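PDB 5JXF: Asp/Glu-specific dipeptidyl-peptidase from Flavobacterium psychrophilum, which removes dipeptides from the N-terminus of oligopeptides as a serine-type peptidase, with strict specificity for Asp or Glu at the P1 position. Local coordinates for residues Q150-V155 with N196-F201; R405-E410 with T476-E481; K524-S527 with G531-F534; R576-A581 with T654-G659; K615-P618 with E622-V625. All blocks are in the same frame, centred on the assembly; numbering follows the deposited sequence.

Interaction 1: residues Q150-V155 with N196-F201; sequences QILDGV and NQYILF. Unlike the reference sequence in segment 150-155: Ile151 (reference Val).
Where strand 197-214 enters the antiparallel sheet of this S46 peptidase, Tyr198 meets Ile151, the last residue of helix 148-151, and Leu152 just after it. A classic beta bulge comes directly before the tyrosine: Asn196 and Gln197 both face Phe192 on the neighbouring strand. The main evidence for the packing is a CH-pi contact. Ile151 CG2 lies 3.4 Å from the Tyr198 ring centroid and only 10° off the ring normal, a methyl set squarely over the face. CG2 is placed there because it stands anti to the backbone N of Ile151, and the other branch, CG1, then falls beside Tyr198 CB at 3.6 Å. The two side chains cross at about a right angle. Ile168 of helix 162-178 and Thr191 of strand 186-192 also touch the tyrosine, while its backbone N is hydrogen-bonded to Thr148 OG1. With an alanine at Tyr198 the ring face is gone, and Ile151 CG2 and Leu152 CD2 would probably be left over a gap between helix and strand. Leu152, the first residue to leave helical backbone angles, contributes from an oblique direction, its CD2 lying 3.5 Å from Tyr198 CE1.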
# COMPACT_ATOMS: atom_id res chain seq x y z
N GLN A 150 -21.98 -41.33 25.25
CA GLN A 150 -20.99 -42.08 26.00
C GLN A 150 -20.08 -41.17 26.83
O GLN A 150 -19.60 -41.58 27.89
CB GLN A 150 -20.16 -42.94 25.06
CG GLN A 150 -20.98 -43.59 23.94
CD GLN A 150 -20.17 -44.60 23.12
OE1 GLN A 150 -19.29 -45.29 23.65
NE2 GLN A 150 -20.45 -44.67 21.82
N ILE A 151 -19.86 -39.95 26.36
CA ILE A 151 -18.93 -39.05 27.03
C ILE A 151 -19.62 -38.29 28.18
O ILE A 151 -19.06 -38.18 29.27
CB ILE A 151 -18.29 -38.05 26.01
CG1 ILE A 151 -17.47 -38.81 24.96
CG2 ILE A 151 -17.44 -37.00 26.72
CD1 ILE A 151 -16.36 -39.67 25.51
N LEU A 152 -20.84 -37.81 27.94
CA LEU A 152 -21.58 -37.07 28.98
C LEU A 152 -22.33 -38.00 29.92
O LEU A 152 -23.18 -37.56 30.70
CB LEU A 152 -22.56 -36.09 28.35
CG LEU A 152 -21.92 -35.01 27.48
CD1 LEU A 152 -22.99 -34.06 26.97
CD2 LEU A 152 -20.85 -34.26 28.28
N ASP A 153 -22.03 -39.29 29.84
CA ASP A 153 -22.67 -40.27 30.69
C ASP A 153 -22.34 -40.01 32.16
O ASP A 153 -21.24 -40.30 32.63
CB ASP A 153 -22.25 -41.68 30.28
CG ASP A 153 -22.81 -42.75 31.20
OD1 ASP A 153 -24.03 -43.03 31.11
OD2 ASP A 153 -22.04 -43.30 32.01
N GLY A 154 -23.30 -39.43 32.88
CA GLY A 154 -23.19 -39.24 34.31
C GLY A 154 -22.67 -37.88 34.74
O GLY A 154 -22.35 -37.67 35.90
N VAL A 155 -22.59 -36.94 33.80
CA VAL A 155 -22.10 -35.61 34.15
C VAL A 155 -23.25 -34.61 34.30
O VAL A 155 -23.03 -33.48 34.72
CB VAL A 155 -21.06 -35.10 33.11
CG1 VAL A 155 -20.42 -36.27 32.38
CG2 VAL A 155 -21.71 -34.17 32.10
N ASN A 196 -20.83 -29.36 24.08
CA ASN A 196 -22.17 -29.89 23.84
C ASN A 196 -22.16 -31.16 23.00
O ASN A 196 -23.18 -31.83 22.86
CB ASN A 196 -23.04 -28.84 23.16
CG ASN A 196 -23.46 -27.73 24.11
OD1 ASN A 196 -24.36 -27.91 24.93
ND2 ASN A 196 -22.82 -26.57 23.99
N GLN A 197 -21.01 -31.49 22.42
CA GLN A 197 -20.93 -32.65 21.54
C GLN A 197 -19.53 -33.25 21.56
O GLN A 197 -18.54 -32.53 21.65
CB GLN A 197 -21.33 -32.27 20.11
CG GLN A 197 -21.28 -33.42 19.12
CD GLN A 197 -21.78 -33.05 17.73
OE1 GLN A 197 -22.02 -31.88 17.42
NE2 GLN A 197 -21.96 -34.06 16.89
N TYR A 198 -19.45 -34.57 21.49
CA TYR A 198 -18.16 -35.26 21.47
C TYR A 198 -18.12 -36.27 20.33
O TYR A 198 -19.01 -37.11 20.19
CB TYR A 198 -17.90 -35.96 22.81
CG TYR A 198 -17.68 -34.99 23.95
CD1 TYR A 198 -18.76 -34.47 24.67
CD2 TYR A 198 -16.40 -34.58 24.31
CE1 TYR A 198 -18.56 -33.58 25.71
CE2 TYR A 198 -16.19 -33.69 25.36
CZ TYR A 198 -17.28 -33.20 26.05
OH TYR A 198 -17.07 -32.31 27.09
N ILE A 199 -17.08 -36.16 19.51
CA ILE A 199 -16.92 -37.01 18.34
C ILE A 199 -15.59 -37.72 18.35
O ILE A 199 -14.55 -37.08 18.59
CB ILE A 199 -17.02 -36.21 17.03
CG1 ILE A 199 -18.41 -35.60 16.87
CG2 ILE A 199 -16.66 -37.09 15.84
CD1 ILE A 199 -18.49 -34.59 15.74
N LEU A 200 -15.62 -39.03 18.10
CA LEU A 200 -14.41 -39.84 18.00
C LEU A 200 -14.00 -40.10 16.57
O LEU A 200 -14.81 -40.49 15.73
CB LEU A 200 -14.59 -41.19 18.72
CG LEU A 200 -13.43 -42.20 18.64
CD1 LEU A 200 -13.41 -43.08 19.89
CD2 LEU A 200 -13.48 -43.07 17.39
N PHE A 201 -12.71 -39.93 16.33
CA PHE A 201 -12.11 -40.15 15.03
C PHE A 201 -11.21 -41.37 15.08
O PHE A 201 -10.24 -41.41 15.84
CB PHE A 201 -11.30 -38.91 14.59
CG PHE A 201 -12.14 -37.70 14.30
CD1 PHE A 201 -12.74 -36.99 15.33
CD2 PHE A 201 -12.32 -37.26 13.00
CE1 PHE A 201 -13.51 -35.86 15.07
CE2 PHE A 201 -13.10 -36.15 12.73
CZ PHE A 201 -13.69 -35.44 13.76

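Interaction 2: residues R405-E410 with T476-E481; sequences RDYFNE and TKAPKE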
# COMPACT_ATOMS: atom_id res chain seq x y z
N ARG A 405 -0.88 -12.73 32.67
CA ARG A 405 -0.61 -14.05 32.14
C ARG A 405 0.03 -13.96 30.76
O ARG A 405 1.02 -14.64 30.47
CB ARG A 405 -1.89 -14.87 32.08
CG ARG A 405 -1.68 -16.31 31.74
CD ARG A 405 -3.00 -17.02 31.69
NE ARG A 405 -2.88 -18.36 31.12
CZ ARG A 405 -3.03 -18.64 29.83
NH1 ARG A 405 -3.29 -17.66 28.96
NH2 ARG A 405 -2.90 -19.89 29.41
N ASP A 406 -0.55 -13.12 29.90
CA ASP A 406 -0.03 -12.95 28.55
C ASP A 406 1.42 -12.51 28.57
O ASP A 406 2.25 -13.02 27.82
CB ASP A 406 -0.88 -11.93 27.78
CG ASP A 406 -2.18 -12.52 27.28
OD1 ASP A 406 -2.28 -13.76 27.18
OD2 ASP A 406 -3.10 -11.73 26.97
N TYR A 407 1.72 -11.56 29.45
CA TYR A 407 3.08 -11.10 29.62
C TYR A 407 3.99 -12.23 30.09
O TYR A 407 5.13 -12.32 29.66
CB TYR A 407 3.14 -9.91 30.60
CG TYR A 407 2.81 -8.57 29.96
CD1 TYR A 407 3.76 -7.89 29.20
CD2 TYR A 407 1.56 -7.98 30.13
CE1 TYR A 407 3.47 -6.68 28.61
CE2 TYR A 407 1.27 -6.75 29.54
CZ TYR A 407 2.23 -6.11 28.78
OH TYR A 407 1.96 -4.90 28.18
N PHE A 408 3.49 -13.11 30.96
CA PHE A 408 4.32 -14.22 31.42
C PHE A 408 4.58 -15.27 30.32
O PHE A 408 5.73 -15.63 30.06
CB PHE A 408 3.71 -14.91 32.64
CG PHE A 408 4.52 -16.07 33.13
CD1 PHE A 408 5.62 -15.87 33.96
CD2 PHE A 408 4.20 -17.37 32.75
CE1 PHE A 408 6.37 -16.94 34.40
CE2 PHE A 408 4.96 -18.45 33.19
CZ PHE A 408 6.04 -18.23 34.01
N ASN A 409 3.52 -15.78 29.70
CA ASN A 409 3.68 -16.69 28.57
C ASN A 409 4.55 -16.14 27.43
O ASN A 409 5.37 -16.86 26.86
CB ASN A 409 2.32 -17.07 27.97
CG ASN A 409 1.43 -17.78 28.94
OD1 ASN A 409 1.89 -18.48 29.84
ND2 ASN A 409 0.13 -17.62 28.76
N GLU A 410 4.37 -14.86 27.09
CA GLU A 410 5.05 -14.32 25.92
C GLU A 410 6.52 -14.07 26.22
O GLU A 410 7.37 -14.26 25.35
CB GLU A 410 4.38 -13.02 25.43
CG GLU A 410 3.10 -13.25 24.63
CD GLU A 410 3.34 -13.83 23.23
OE1 GLU A 410 4.33 -13.45 22.57
OE2 GLU A 410 2.54 -14.68 22.79
N THR A 476 7.80 -2.55 32.91
CA THR A 476 7.27 -1.21 32.72
C THR A 476 5.80 -1.17 32.29
O THR A 476 5.07 -0.26 32.67
CB THR A 476 8.13 -0.41 31.69
OG1 THR A 476 7.95 -0.95 30.38
CG2 THR A 476 9.61 -0.47 32.07
N LYS A 477 5.35 -2.16 31.52
CA LYS A 477 3.99 -2.10 30.96
C LYS A 477 2.99 -3.14 31.48
O LYS A 477 1.79 -3.02 31.23
CB LYS A 477 4.05 -2.17 29.43
CG LYS A 477 5.05 -1.21 28.80
CD LYS A 477 4.52 -0.63 27.48
CE LYS A 477 4.24 0.87 27.62
NZ LYS A 477 3.39 1.43 26.53
N ALA A 478 3.47 -4.15 32.19
CA ALA A 478 2.57 -5.11 32.82
C ALA A 478 1.86 -4.49 34.02
O ALA A 478 2.37 -3.54 34.62
CB ALA A 478 3.33 -6.35 33.24
N PRO A 479 0.68 -5.03 34.39
CA PRO A 479 -0.05 -4.57 35.58
C PRO A 479 0.80 -4.70 36.84
O PRO A 479 1.25 -5.79 37.19
CB PRO A 479 -1.27 -5.50 35.63
CG PRO A 479 -0.86 -6.70 34.85
CD PRO A 479 -0.01 -6.16 33.75
N LYS A 480 1.00 -3.58 37.52
CA LYS A 480 2.00 -3.50 38.58
C LYS A 480 1.62 -4.28 39.85
O LYS A 480 2.49 -4.69 40.61
CB LYS A 480 2.26 -2.03 38.92
CG LYS A 480 3.72 -1.71 39.21
N GLU A 481 0.32 -4.52 40.06
CA GLU A 481 -0.13 -5.18 41.29
C GLU A 481 0.17 -6.68 41.34
O GLU A 481 -0.11 -7.34 42.35
CB GLU A 481 -1.64 -4.96 41.50
CG GLU A 481 -2.53 -5.43 40.36
CD GLU A 481 -2.63 -4.43 39.21
OE1 GLU A 481 -1.85 -3.45 39.18
OE2 GLU A 481 -3.49 -4.64 38.33
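The backbones come nearest at Tyr407 and Ala478, whose CA atoms are 6.8 Å apart; Tyr407 belongs to helix 386-415, and Ala478 lies near helix 460-477. On the side of 405-410 the contact is made by Tyr407 alone, whose CB points toward the other segment. Its CG is anti to its own carbonyl carbon (chi1 -82°), and the ring extends from there alongside the backbone of Lys477 and Ala478. Ala478 CB approaches over one face as a CH-pi contact, 4.1 Å from the Tyr407 ring centroid and 17° off the normal, displaced toward the rim; its nearest ring atom is Tyr407 CD2 at 3.9 Å. Ala478 CA comes over the same ring at 3.9 Å from Tyr407 CE2. This junction lies in the helical part of the S46 fold: of the 65 residues between the two segments, 59 are helical. Tyr407 is also in contact with Ala308 and Ile312 of helix 295-325 and with Tyr474 of helix 460-477. Pro479 adds a looser apolar touch, its CD 4.3 Å from Tyr407 CD2, and its side chain rests as well on Val403 and Ser404. At the phenol end, Tyr407 OH lies 3.6 Å from Lys477 O, without a hydrogen bond, and 3.7 Å from Lys477 CB. Beyond CB the lysine chain bends at chi2 and chi3 and leads away, toward a long, weak ion pair with Glu311.

Interaction 3: residues K524-S527 with G531-F534; sequences KKIS and GYAF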
# COMPACT_ATOMS: atom_id res chain seq x y z
N LYS A 524 19.20 -29.19 43.18
CA LYS A 524 19.84 -28.10 43.90
C LYS A 524 20.94 -27.45 43.07
O LYS A 524 21.23 -26.26 43.25
CB LYS A 524 20.38 -28.58 45.25
CG LYS A 524 19.37 -29.41 46.04
CD LYS A 524 18.09 -28.62 46.29
CE LYS A 524 16.97 -29.50 46.83
NZ LYS A 524 15.62 -28.97 46.48
N LYS A 525 21.54 -28.21 42.16
CA LYS A 525 22.43 -27.62 41.16
C LYS A 525 21.65 -26.57 40.37
O LYS A 525 22.10 -25.44 40.18
CB LYS A 525 23.00 -28.68 40.22
CG LYS A 525 24.22 -29.44 40.74
CD LYS A 525 24.99 -30.14 39.61
CE LYS A 525 24.39 -31.49 39.24
NZ LYS A 525 25.25 -32.24 38.27
N ILE A 526 20.46 -26.96 39.92
CA ILE A 526 19.57 -26.09 39.16
C ILE A 526 19.14 -24.88 40.00
O ILE A 526 19.04 -23.77 39.49
CB ILE A 526 18.31 -26.88 38.66
CG1 ILE A 526 18.72 -27.96 37.65
CG2 ILE A 526 17.30 -25.97 38.00
CD1 ILE A 526 17.58 -28.88 37.26
N SER A 527 18.91 -25.08 41.29
CA SER A 527 18.42 -24.00 42.14
C SER A 527 19.49 -22.92 42.36
O SER A 527 19.16 -21.79 42.72
CB SER A 527 17.95 -24.54 43.49
OG SER A 527 19.05 -25.02 44.25
N GLY A 531 20.55 -18.21 36.20
CA GLY A 531 19.50 -18.15 35.22
C GLY A 531 18.19 -18.72 35.75
O GLY A 531 17.17 -18.03 35.79
N TYR A 532 18.22 -19.98 36.16
CA TYR A 532 17.02 -20.63 36.66
C TYR A 532 16.51 -19.92 37.92
O TYR A 532 15.30 -19.87 38.17
CB TYR A 532 17.27 -22.10 36.96
CG TYR A 532 16.08 -22.79 37.57
CD1 TYR A 532 15.04 -23.28 36.78
CD2 TYR A 532 15.97 -22.94 38.95
CE1 TYR A 532 13.94 -23.91 37.34
CE2 TYR A 532 14.87 -23.57 39.52
CZ TYR A 532 13.86 -24.05 38.71
OH TYR A 532 12.77 -24.67 39.27
N ALA A 533 17.42 -19.37 38.71
CA ALA A 533 17.03 -18.59 39.88
C ALA A 533 16.12 -17.44 39.46
O ALA A 533 15.07 -17.21 40.07
CB ALA A 533 18.25 -18.06 40.61
N PHE A 534 16.50 -16.73 38.40
CA PHE A 534 15.71 -15.60 37.93
C PHE A 534 14.34 -16.05 37.44
O PHE A 534 13.32 -15.47 37.82
CB PHE A 534 16.45 -14.83 36.84
CG PHE A 534 15.65 -13.71 36.25
CD1 PHE A 534 15.11 -12.74 37.06
CD2 PHE A 534 15.44 -13.63 34.89
CE1 PHE A 534 14.37 -11.70 36.53
CE2 PHE A 534 14.71 -12.60 34.34
CZ PHE A 534 14.17 -11.64 35.17
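Ile526 and Tyr532 face each other across the short connection between two consecutive helices, 519-528 and 530-545, joined by a tight turn in the helical part of the chain. In the connection, Asp529 OD1 accepts a hydrogen bond from Gly531 N and a weak one from Tyr532 N. Along the first helix, Lys524 comes first and contributes through its backbone: its carbonyl O is the acceptor for a hydroxyl one turn further on. Ile526 then makes the central contact. Its CG2, anti to the backbone N, is set over the face of the Tyr532 ring, 3.5 Å from the centroid and 15° off the normal, which meets the geometry of a CH-pi interaction. The methyl is slightly nearer the root of the ring, 3.4 Å from Tyr532 CG, while Tyr532 CZ is 4.0 Å away. On the tyrosine's side, CG is anti to the backbone N (chi1 176°), an orientation that swings the ring back toward the first helix. The same ring meets the backbone of that helix: Ile526 O lies 3.2 Å from Tyr532 CD2. Leu425 of helix 417-435 touches both Ile526 and Tyr532, so a third helix packs against the pair. Ser527 comes last. Its CA is 4.2 Å from Tyr532 CD2 and its O 4.4 Å from Ala533 CB, whereas its CB points away from the second helix. Its OG turns back to donate to Lys524 O at 2.7 Å, meeting the carbonyl at a C=O...O angle of 108°.

Interaction 4: residues R576-A581 with T654-G659; sequences RIFPDA and TNHTTG. With ASP (aspartic acid), chain F.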
# COMPACT_ATOMS: atom_id res chain seq x y z
N ARG A 576 -27.73 -21.67 9.99
CA ARG A 576 -26.42 -22.11 9.50
C ARG A 576 -25.35 -22.11 10.60
O ARG A 576 -24.24 -21.63 10.39
CB ARG A 576 -25.95 -21.22 8.33
CG ARG A 576 -26.97 -21.05 7.23
CD ARG A 576 -26.36 -20.33 6.04
NE ARG A 576 -25.37 -21.15 5.35
CZ ARG A 576 -24.06 -20.93 5.37
NH1 ARG A 576 -23.56 -19.89 6.05
NH2 ARG A 576 -23.24 -21.73 4.71
N ILE A 577 -25.68 -22.66 11.76
CA ILE A 577 -24.71 -22.70 12.84
C ILE A 577 -23.76 -23.88 12.66
O ILE A 577 -24.19 -25.03 12.51
CB ILE A 577 -25.38 -22.75 14.22
CG1 ILE A 577 -25.76 -21.33 14.65
CG2 ILE A 577 -24.45 -23.34 15.26
CD1 ILE A 577 -26.57 -21.25 15.91
N PHE A 578 -22.47 -23.57 12.64
CA PHE A 578 -21.43 -24.57 12.48
C PHE A 578 -20.58 -24.59 13.74
O PHE A 578 -20.45 -23.58 14.40
CB PHE A 578 -20.56 -24.27 11.25
CG PHE A 578 -19.91 -22.91 11.28
CD1 PHE A 578 -20.60 -21.79 10.85
CD2 PHE A 578 -18.59 -22.77 11.69
CE1 PHE A 578 -19.99 -20.54 10.85
CE2 PHE A 578 -17.97 -21.51 11.69
CZ PHE A 578 -18.67 -20.40 11.27
N PRO A 579 -20.02 -25.76 14.08
CA PRO A 579 -19.16 -25.86 15.26
C PRO A 579 -17.86 -25.10 15.06
O PRO A 579 -17.34 -25.05 13.95
CB PRO A 579 -18.89 -27.37 15.36
CG PRO A 579 -19.06 -27.87 13.99
CD PRO A 579 -20.17 -27.05 13.40
N ASP A 580 -17.33 -24.53 16.14
CA ASP A 580 -16.07 -23.80 16.10
C ASP A 580 -15.01 -24.77 15.62
O ASP A 580 -15.14 -25.96 15.83
CB ASP A 580 -15.71 -23.23 17.49
CG ASP A 580 -16.38 -21.86 17.78
OD1 ASP A 580 -16.41 -20.97 16.90
OD2 ASP A 580 -16.87 -21.66 18.92
N ALA A 581 -13.96 -24.29 14.97
CA ALA A 581 -12.88 -25.18 14.57
C ALA A 581 -12.22 -25.75 15.82
O ALA A 581 -12.15 -25.07 16.85
CB ALA A 581 -11.85 -24.45 13.69
N THR A 654 -14.25 -17.22 -1.54
CA THR A 654 -15.07 -16.99 -0.37
C THR A 654 -15.10 -18.20 0.59
O THR A 654 -16.05 -18.37 1.33
CB THR A 654 -16.50 -16.65 -0.78
OG1 THR A 654 -17.05 -17.72 -1.56
CG2 THR A 654 -16.51 -15.37 -1.62
N ASN A 655 -14.05 -19.01 0.60
CA ASN A 655 -13.99 -20.12 1.54
C ASN A 655 -13.56 -19.64 2.92
O ASN A 655 -12.69 -18.80 3.06
CB ASN A 655 -13.01 -21.19 1.05
CG ASN A 655 -13.28 -21.63 -0.36
OD1 ASN A 655 -14.20 -22.39 -0.63
ND2 ASN A 655 -12.44 -21.17 -1.29
N HIS A 656 -14.18 -20.20 3.96
CA HIS A 656 -13.87 -19.81 5.32
C HIS A 656 -12.80 -20.71 5.89
O HIS A 656 -13.04 -21.90 6.12
CB HIS A 656 -15.14 -19.86 6.18
CG HIS A 656 -14.98 -19.28 7.55
ND1 HIS A 656 -15.96 -19.38 8.52
CD2 HIS A 656 -13.96 -18.59 8.12
CE1 HIS A 656 -15.54 -18.79 9.63
NE2 HIS A 656 -14.33 -18.31 9.41
N THR A 657 -11.62 -20.15 6.14
CA THR A 657 -10.47 -20.88 6.66
C THR A 657 -9.88 -20.24 7.91
O THR A 657 -10.26 -19.14 8.28
CB THR A 657 -9.35 -20.99 5.61
OG1 THR A 657 -9.02 -19.68 5.14
CG2 THR A 657 -9.78 -21.86 4.43
N THR A 658 -8.92 -20.92 8.53
CA THR A 658 -8.18 -20.34 9.65
C THR A 658 -6.85 -21.12 9.73
O THR A 658 -6.62 -22.00 8.91
CB THR A 658 -9.01 -20.39 10.98
OG1 THR A 658 -8.35 -19.66 12.03
CG2 THR A 658 -9.26 -21.81 11.43
N GLY A 659 -5.99 -20.80 10.69
CA GLY A 659 -4.74 -21.52 10.85
C GLY A 659 -5.04 -23.03 11.04
O GLY A 659 -5.96 -23.39 11.78
N ASP F . -1.52 -19.36 7.29
CA ASP F . -2.49 -20.06 8.13
C ASP F . -2.08 -21.46 8.54
O ASP F . -2.89 -22.39 8.52
CB ASP F . -3.86 -20.11 7.44
CG ASP F . -4.70 -18.85 7.68
OD1 ASP F . -4.44 -18.15 8.67
OD2 ASP F . -5.63 -18.58 6.89
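Thr658 OG1 is hydrogen-bonded to Asp688 OD1, a bond that holds the rotation of the threonine side chain while its CG2 faces Ala581 CB at 4.3 Å. The other meeting point is aromatic. Phe578 CZ lies near the plane of the His656 ring, at its edge, 3.9 Å from His656 CE1. The two planes stand at 88° with centroids 5.8 Å apart, but the approach to the phenylalanine is oblique. Phe578 CG takes the crowded position between its backbone N and carbonyl carbon (chi1 58°), which brings CZ up to the imidazole. Both nitrogens of His656 are hydrogen-bonded outside the two segments, with Gly39 its strongest polar partner, so the phenylalanine abuts a ring held by other residues. Further along the same loop is the pocket of the bound aspartic acid: Gly659 CA is 3.1 Å from the ligand's O, and Thr658 O is 3.7 Å from its CB. The ligand is hydrogen-bonded to Arg680 NH2, Gly660 N and Ser662 N, and the two amides are consistent with the oxyanion hole of a serine peptidase. Thr657 and Thr658 also touch Arg680, which by similarity reads the acidic P1 residue. The chemistry is thus divided: contact with 576-581 is apolar and aromatic, on one flank of a loop whose backbone meets the ligand, while the acidic side chain probably owes its recognition largely to the charge of Arg680.

Interaction 5: residues K615-P618 with E622-V625; sequences KYIP and EFDV
Ile617 N and Phe623 O form the one hydrogen bond across this hairpin-like loop, 3.1 Å long and nearly straight at the hydrogen (172°), though the donor stands well above the carbonyl plane. Two CA-H...O contacts flank it: Tyr616 CA reaches the same Phe623 O at 3.5 Å, and Asp624 CA approaches Ile617 O at 3.4 Å. An in-plane approach at a ring edge comes next. Tyr616, its CG anti to the backbone N, lies side by side with Asp624, ring and carboxylate planes 17° apart, and presents CE1 to Asp624 OD1 at 3.5 Å. That oxygen also takes a weak bond from Val625 N. Apolar contacts complete the set: Val625 CG2 meets Tyr616 CD1 at 3.5 Å, and Lys615 CB packs by Phe623 CD1 at 3.9 Å. A serine in place of Tyr616 removes the ring, and would probably open a gap beside Val625 CG2 and leave Asp624 OD1 without the ring edge beside it. The loop bridges helices 609-615 and 627-635. Ile630 of the latter touches Tyr616 and Val625, Phe623 rests on Thr226 and Asp227 of helix 224-227, and Lys615 NZ is hydrogen-bonded to His234 ND1 and forms a salt bridge to Asp227.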
# COMPACT_ATOMS: atom_id res chain seq x y z
N LYS A 615 6.98 -6.53 -8.20
CA LYS A 615 7.45 -6.44 -6.81
C LYS A 615 8.95 -6.74 -6.66
O LYS A 615 9.52 -6.57 -5.59
CB LYS A 615 6.64 -7.40 -5.92
CG LYS A 615 5.15 -7.08 -5.80
CD LYS A 615 4.46 -8.06 -4.85
CE LYS A 615 2.96 -7.78 -4.71
NZ LYS A 615 2.28 -8.82 -3.90
N TYR A 616 9.57 -7.20 -7.75
CA TYR A 616 10.97 -7.62 -7.72
C TYR A 616 11.90 -6.50 -7.27
O TYR A 616 11.81 -5.38 -7.77
CB TYR A 616 11.38 -8.13 -9.11
CG TYR A 616 12.85 -8.45 -9.30
CD1 TYR A 616 13.57 -9.13 -8.33
CD2 TYR A 616 13.50 -8.09 -10.48
CE1 TYR A 616 14.91 -9.43 -8.52
CE2 TYR A 616 14.85 -8.39 -10.68
CZ TYR A 616 15.55 -9.06 -9.70
OH TYR A 616 16.88 -9.35 -9.89
N ILE A 617 12.76 -6.79 -6.30
CA ILE A 617 13.81 -5.87 -5.90
C ILE A 617 15.09 -6.68 -5.82
O ILE A 617 15.21 -7.58 -4.99
CB ILE A 617 13.55 -5.21 -4.55
CG1 ILE A 617 12.22 -4.45 -4.56
CG2 ILE A 617 14.70 -4.27 -4.19
CD1 ILE A 617 11.81 -3.91 -3.20
N PRO A 618 16.04 -6.39 -6.73
CA PRO A 618 17.29 -7.15 -6.82
C PRO A 618 18.01 -7.27 -5.48
O PRO A 618 18.22 -6.27 -4.80
CB PRO A 618 18.11 -6.34 -7.82
CG PRO A 618 17.08 -5.78 -8.73
CD PRO A 618 15.91 -5.44 -7.84
N GLU A 622 13.45 -9.77 1.16
CA GLU A 622 12.12 -10.34 0.94
C GLU A 622 11.74 -10.51 -0.54
O GLU A 622 11.21 -11.54 -0.93
CB GLU A 622 11.06 -9.48 1.64
CG GLU A 622 11.36 -9.18 3.11
CD GLU A 622 10.35 -8.21 3.73
OE1 GLU A 622 9.64 -7.52 2.97
OE2 GLU A 622 10.26 -8.15 4.98
N PHE A 623 12.00 -9.50 -1.36
CA PHE A 623 11.46 -9.52 -2.72
C PHE A 623 12.49 -9.79 -3.82
O PHE A 623 12.22 -9.49 -4.98
CB PHE A 623 10.75 -8.21 -3.04
CG PHE A 623 9.56 -7.92 -2.18
CD1 PHE A 623 8.31 -8.43 -2.50
CD2 PHE A 623 9.68 -7.12 -1.06
CE1 PHE A 623 7.19 -8.16 -1.70
CE2 PHE A 623 8.57 -6.83 -0.26
CZ PHE A 623 7.32 -7.36 -0.58
N ASP A 624 13.64 -10.36 -3.47
CA ASP A 624 14.55 -10.84 -4.51
C ASP A 624 13.90 -12.03 -5.23
O ASP A 624 13.06 -12.72 -4.66
CB ASP A 624 15.90 -11.23 -3.91
CG ASP A 624 16.97 -11.50 -4.96
OD1 ASP A 624 16.74 -11.22 -6.16
OD2 ASP A 624 18.05 -11.98 -4.57
N VAL A 625 14.25 -12.24 -6.50
CA VAL A 625 13.73 -13.36 -7.29
C VAL A 625 14.89 -14.22 -7.75
O VAL A 625 15.94 -13.69 -8.07
CB VAL A 625 12.92 -12.87 -8.53
CG1 VAL A 625 12.45 -14.05 -9.37
CG2 VAL A 625 11.72 -12.04 -8.10

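In the fold
Interaction 4 lies nearest the chemistry: its Thr658 side chain is about 4 Å from that of Arg680 and about 9 Å from that of Ser662, the serine of the charge relay by similarity. Interaction 1 is its closest neighbour, with nearest atoms about 6 Å and centres about 22 Å apart. Interactions 2 and 3 belong to the helical region, centres about 22 Å and nearest atoms about 8 Å apart. Interaction 5 is nested in the loop closed by interaction 4, their centres about 34 Å apart; its Phe623 side chain lies about 11 Å from the bound arginine. Interactions 1 and 5, centres about 52 Å apart, lie on opposite sides of the chain's centre.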